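Local structure of cellulase (Clostridium cellulovorans, 6UI3) at residues A[38-41]-A[45-48]; A[64-69]-A[302-307]. The protein probably hydrolyses internal beta-1,4 links of cellulose and related plant polysaccharides, acting as the family 5 glycoside hydrolase module of a longer secreted enzyme. One frame throughout, in Å; residues are numbered along the deposited sequence.

Contact 1. Residues A[38-41]-A[45-48]; sequences GETG and PVTT
At the protein surface, this contact is a side-chain to backbone and hydroxyl attachment in which the carboxylate of Glu39, in a type I beta turn, is hydrogen-bonded to Thr47 within the same long loop of a TIM barrel, the one that leads from strand 25-29 to helix 49-58. Glu39 OE2 takes two hydrogen bonds from a single residue. The Thr47 hydroxyl OG1 gives one at 2.8 Å, meeting OE2 nearly along the C-O axis, while the backbone N of Thr47 gives the other at 2.9 Å, almost straight at 165° but coming from above the carboxylate plane. Glutamate suits the place because its side chain is long enough to span the loop: CG lies anti to the backbone N (chi1 -173°) and the chain runs on extended to CD, crossing the Thr47 side chain at about a right angle. Threonine suits the other end, since a chi1 of -51° keeps OG1 beside its own backbone N, and the two donors can converge on one oxygen. The second oxygen, Glu39 OE1, makes a salt bridge to Arg87 of helix 82-96, and the same arginine bonds the carbonyl O of Thr47; Arg87 thereby ties the loop to helix 82-96. Two bonds and a charged partner probably help keep the carboxylate ionised. The turn that carries Glu39 is closed by Gly41 N bonding Gly38 O at 2.8 Å, and Thr48, next after Thr47, is the N-cap of helix 49-58. Nearer the solvent, two beta-branched residues add a small apolar touch: methyl CG2 of Thr40 rests 3.8 Å from methyl CG2 of Val46.

Contact 2. Residues A[64-69]-A[302-307]; sequences RIPVRW and LWWDNN
At the C-terminal mouth of the TIM barrel, where family 5 enzymes have their active-site cleft, Arg64 of strand 62-65 and Pro66 just beyond it face Leu302 and Trp304 of strand 301-305. Strand 25-29 lies between these two strands, so they meet through side chains across the barrel interior. Deepest is a plain aliphatic touch, Arg64 CB to Leu302 CD2 at 3.8 Å, where leucine also packs against Ile103. Higher up, Pro66 CG comes obliquely against the six-membered ring of Trp304, 3.7 Å from CZ3, and the two side chains slide past one another in opposite directions; a compact, rigid proline fits beside the broad indole. With CG anti to its backbone N (chi1 -179°), Trp304 swings its ring inward, although its CB starts off to one side.

The Arg64 chain is extended from CG to NE, carrying the guanidinium inward until NH1 lies 4.1 Å from Trp304 CZ3. This is an edge approach, with the two planes 61° apart, rather than a stack. NE, NH1 and NH2 all find acceptors: NE makes a salt bridge to Asp148, NH1 bonds Asn28 and Gln271, and NH2 bonds Asn151, fixing the group's rotation. Such an inward-pointing arginine, beside a tryptophan on the eighth strand, is consistent with the conserved arginine and tryptophan that line the GH5 catalytic cleft.

How the contacts relate
Both contacts belong to one eight-stranded TIM barrel and lie in series along the chain, contact 1 closing before contact 2 opens. Their centres are about 12 Å apart. Contact 1 joins two parts of the surface loop between strand 25-29 and helix 49-58, about 18 Å from the chain centre, whereas contact 2 is buried about 7 Å from it and joins the strands that flank 25-29 in the closed sheet. They touch where Pro45 CD packs 3.8 Å from Asn307 ND2. The loop after strand 25-29 thus meets the end of 302-307, on the side where the first and last strands of the barrel adjoin.

Contact 1. Residues A[38-41]-A[45-48]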
loop_
_atom_site.group_PDB
_atom_site.type_symbol
_atom_site.label_atom_id
_atom_site.label_comp_id
_atom_site.label_asym_id
_atom_site.label_seq_id
_atom_site.Cartn_x
_atom_site.Cartn_y
_atom_site.Cartn_z
ATOM N N GLY A 38 -10.236 7.062 14.225
ATOM C CA GLY A 38 -11.153 6.461 13.287
ATOM C C GLY A 38 -11.175 7.178 11.954
ATOM O O GLY A 38 -10.383 8.078 11.664
ATOM N N GLU A 39 -12.150 6.764 11.143
ATOM C CA GLU A 39 -12.196 7.114 9.729
ATOM C C GLU A 39 -12.125 8.614 9.474
ATOM O O GLU A 39 -11.488 9.051 8.505
ATOM C CB GLU A 39 -13.483 6.529 9.131
ATOM C CG GLU A 39 -13.585 6.661 7.630
ATOM C CD GLU A 39 -14.660 5.800 7.016
ATOM O OE1 GLU A 39 -15.381 5.098 7.758
ATOM O OE2 GLU A 39 -14.782 5.785 5.772
ATOM N N THR A 40 -12.769 9.416 10.323
ATOM C CA THR A 40 -12.810 10.865 10.154
ATOM C C THR A 40 -11.808 11.590 11.041
ATOM O O THR A 40 -11.803 12.825 11.077
ATOM C CB THR A 40 -14.215 11.422 10.434
ATOM O OG1 THR A 40 -14.544 11.235 11.822
ATOM C CG2 THR A 40 -15.261 10.742 9.571
ATOM N N GLY A 41 -10.935 10.852 11.726
ATOM C CA GLY A 41 -10.082 11.452 12.734
ATOM C C GLY A 41 -9.066 12.436 12.203
ATOM O O GLY A 41 -8.602 13.307 12.945
ATOM N N PRO A 45 -13.874 12.847 5.043
ATOM C CA PRO A 45 -15.268 12.428 5.205
ATOM C C PRO A 45 -15.387 10.916 5.276
ATOM O O PRO A 45 -14.467 10.168 4.939
ATOM C CB PRO A 45 -15.934 12.960 3.930
ATOM C CG PRO A 45 -14.842 12.913 2.910
ATOM C CD PRO A 45 -13.592 13.306 3.666
ATOM N N VAL A 46 -16.554 10.465 5.735
ATOM C CA VAL A 46 -16.872 9.047 5.673
ATOM C C VAL A 46 -16.843 8.602 4.218
ATOM O O VAL A 46 -17.402 9.255 3.334
ATOM C CB VAL A 46 -18.238 8.794 6.325
ATOM C CG1 VAL A 46 -18.635 7.325 6.173
ATOM C CG2 VAL A 46 -18.208 9.182 7.802
ATOM N N THR A 47 -16.174 7.493 3.957
ATOM C CA THR A 47 -16.026 6.985 2.597
ATOM C C THR A 47 -17.349 6.429 2.073
ATOM O O THR A 47 -18.131 5.835 2.817
ATOM C CB THR A 47 -14.972 5.876 2.604
ATOM O OG1 THR A 47 -13.780 6.346 3.253
ATOM C CG2 THR A 47 -14.594 5.451 1.211
ATOM N N THR A 48 -17.586 6.599 0.767
ATOM C CA THR A 48 -18.799 6.104 0.117
ATOM C C THR A 48 -18.463 5.288 -1.125
ATOM O O THR A 48 -17.403 5.450 -1.741
ATOM C CB THR A 48 -19.731 7.250 -0.313
ATOM O OG1 THR A 48 -19.070 8.004 -1.337
ATOM C CG2 THR A 48 -20.084 8.140 0.853
#

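Contact 2. Residues A[64-69]-A[302-307]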
loop_
_atom_site.group_PDB
_atom_site.type_symbol
_atom_site.label_atom_id
_atom_site.label_comp_id
_atom_site.label_asym_id
_atom_site.label_seq_id
_atom_site.Cartn_x
_atom_site.Cartn_y
_atom_site.Cartn_z
ATOM N N ARG A 64 -5.891 0.517 -2.332
ATOM C CA ARG A 64 -5.312 0.112 -1.054
ATOM C C ARG A 64 -6.001 0.862 0.071
ATOM O O ARG A 64 -6.262 2.073 -0.051
ATOM C CB ARG A 64 -3.806 0.344 -1.042
ATOM C CG ARG A 64 -3.107 -0.027 0.257
ATOM C CD ARG A 64 -1.627 -0.216 0.006
ATOM N NE ARG A 64 -0.780 -0.502 1.153
ATOM C CZ ARG A 64 -0.130 0.406 1.885
ATOM N NH1 ARG A 64 -0.302 1.697 1.667
ATOM N NH2 ARG A 64 0.697 0.004 2.831
ATOM N N ILE A 65 -6.342 0.129 1.124
ATOM C CA ILE A 65 -7.133 0.625 2.242
ATOM C C ILE A 65 -6.303 0.518 3.519
ATOM O O ILE A 65 -6.317 -0.527 4.195
ATOM C CB ILE A 65 -8.445 -0.158 2.380
ATOM C CG1 ILE A 65 -9.259 -0.122 1.082
ATOM C CG2 ILE A 65 -9.272 0.384 3.540
ATOM C CD1 ILE A 65 -10.307 -1.206 1.005
ATOM N N PRO A 66 -5.550 1.567 3.859
ATOM C CA PRO A 66 -4.846 1.612 5.148
ATOM C C PRO A 66 -5.811 1.434 6.308
ATOM O O PRO A 66 -6.825 2.123 6.381
ATOM C CB PRO A 66 -4.249 3.029 5.151
ATOM C CG PRO A 66 -4.021 3.340 3.692
ATOM C CD PRO A 66 -5.215 2.728 3.003
ATOM N N VAL A 67 -5.471 0.542 7.248
ATOM C CA VAL A 67 -6.310 0.330 8.427
ATOM C C VAL A 67 -5.452 0.250 9.686
ATOM O O VAL A 67 -4.574 -0.617 9.796
ATOM C CB VAL A 67 -7.183 -0.935 8.339
ATOM C CG1 VAL A 67 -8.070 -1.059 9.587
ATOM C CG2 VAL A 67 -8.023 -0.946 7.075
ATOM N N ARG A 68 -5.718 1.145 10.642
ATOM C CA ARG A 68 -5.210 1.051 12.009
ATOM C C ARG A 68 -6.232 0.258 12.814
ATOM O O ARG A 68 -7.418 0.580 12.773
ATOM C CB ARG A 68 -5.055 2.456 12.600
ATOM C CG ARG A 68 -4.532 2.481 14.029
ATOM C CD ARG A 68 -4.566 3.879 14.641
ATOM N NE ARG A 68 -3.932 4.911 13.823
ATOM C CZ ARG A 68 -2.881 5.652 14.167
ATOM N NH1 ARG A 68 -2.253 5.478 15.314
ATOM N NH2 ARG A 68 -2.465 6.583 13.331
ATOM N N TRP A 69 -5.786 -0.774 13.538
ATOM C CA TRP A 69 -6.701 -1.662 14.246
ATOM C C TRP A 69 -6.721 -1.487 15.755
ATOM O O TRP A 69 -7.711 -1.873 16.395
ATOM C CB TRP A 69 -6.352 -3.124 13.943
ATOM C CG TRP A 69 -6.425 -3.479 12.489
ATOM C CD1 TRP A 69 -5.417 -3.397 11.572
ATOM C CD2 TRP A 69 -7.576 -3.971 11.777
ATOM N NE1 TRP A 69 -5.868 -3.820 10.335
ATOM C CE2 TRP A 69 -7.188 -4.171 10.435
ATOM C CE3 TRP A 69 -8.899 -4.247 12.143
ATOM C CZ2 TRP A 69 -8.068 -4.650 9.467
ATOM C CZ3 TRP A 69 -9.776 -4.714 11.174
ATOM C CH2 TRP A 69 -9.355 -4.915 9.857
ATOM N N LEU A 302 0.524 2.693 -7.001
ATOM C CA LEU A 302 -0.654 3.149 -6.275
ATOM C C LEU A 302 -0.392 4.534 -5.696
ATOM O O LEU A 302 0.419 4.682 -4.781
ATOM C CB LEU A 302 -0.991 2.159 -5.160
ATOM C CG LEU A 302 -1.526 0.788 -5.556
ATOM C CD1 LEU A 302 -0.647 -0.060 -6.370
ATOM C CD2 LEU A 302 -1.885 0.021 -4.283
ATOM N N TRP A 303 -1.075 5.547 -6.219
ATOM C CA TRP A 303 -0.908 6.917 -5.742
ATOM C C TRP A 303 -1.459 7.062 -4.325
ATOM O O TRP A 303 -2.540 6.564 -4.011
ATOM C CB TRP A 303 -1.634 7.880 -6.694
ATOM C CG TRP A 303 -1.495 9.350 -6.325
ATOM C CD1 TRP A 303 -2.189 10.005 -5.361
ATOM C CD2 TRP A 303 -0.643 10.330 -6.934
ATOM N NE1 TRP A 303 -1.798 11.315 -5.305
ATOM C CE2 TRP A 303 -0.866 11.552 -6.270
ATOM C CE3 TRP A 303 0.289 10.293 -7.965
ATOM C CZ2 TRP A 303 -0.197 12.717 -6.610
ATOM C CZ3 TRP A 303 0.940 11.460 -8.311
ATOM C CH2 TRP A 303 0.681 12.654 -7.639
ATOM N N TRP A 304 -0.713 7.773 -3.478
ATOM C CA TRP A 304 -1.173 8.088 -2.115
ATOM C C TRP A 304 -2.058 9.328 -2.138
ATOM O O TRP A 304 -1.564 10.444 -2.269
ATOM C CB TRP A 304 0.007 8.320 -1.169
ATOM C CG TRP A 304 -0.461 8.617 0.231
ATOM C CD1 TRP A 304 -0.604 9.845 0.811
ATOM C CD2 TRP A 304 -0.869 7.662 1.207
ATOM N NE1 TRP A 304 -1.095 9.710 2.092
ATOM C CE2 TRP A 304 -1.254 8.374 2.364
ATOM C CE3 TRP A 304 -0.945 6.267 1.223
ATOM C CZ2 TRP A 304 -1.705 7.736 3.505
ATOM C CZ3 TRP A 304 -1.385 5.643 2.356
ATOM C CH2 TRP A 304 -1.755 6.368 3.483
ATOM N N ASP A 305 -3.366 9.138 -1.995
ATOM C CA ASP A 305 -4.347 10.223 -2.075
ATOM C C ASP A 305 -4.916 10.509 -0.690
ATOM O O ASP A 305 -5.769 9.779 -0.192
ATOM C CB ASP A 305 -5.448 9.897 -3.072
ATOM C CG ASP A 305 -6.299 11.104 -3.399
ATOM O OD1 ASP A 305 -6.372 12.024 -2.543
ATOM O OD2 ASP A 305 -6.899 11.102 -4.492
ATOM N N ASN A 306 -4.432 11.586 -0.066
ATOM C CA ASN A 306 -4.899 11.970 1.260
ATOM C C ASN A 306 -6.031 13.003 1.250
ATOM O O ASN A 306 -6.433 13.473 2.325
ATOM C CB ASN A 306 -3.736 12.480 2.112
ATOM C CG ASN A 306 -3.071 13.709 1.544
ATOM O OD1 ASN A 306 -3.519 14.297 0.558
ATOM N ND2 ASN A 306 -1.997 14.114 2.194
ATOM N N ASN A 307 -6.579 13.336 0.084
ATOM C CA ASN A 307 -7.677 14.300 -0.032
ATOM C C ASN A 307 -7.288 15.691 0.456
ATOM O O ASN A 307 -8.166 16.494 0.799
ATOM C CB ASN A 307 -8.929 13.801 0.722
ATOM C CG ASN A 307 -10.205 14.565 0.378
ATOM O OD1 ASN A 307 -10.486 14.910 -0.769
ATOM N ND2 ASN A 307 -11.002 14.819 1.406
#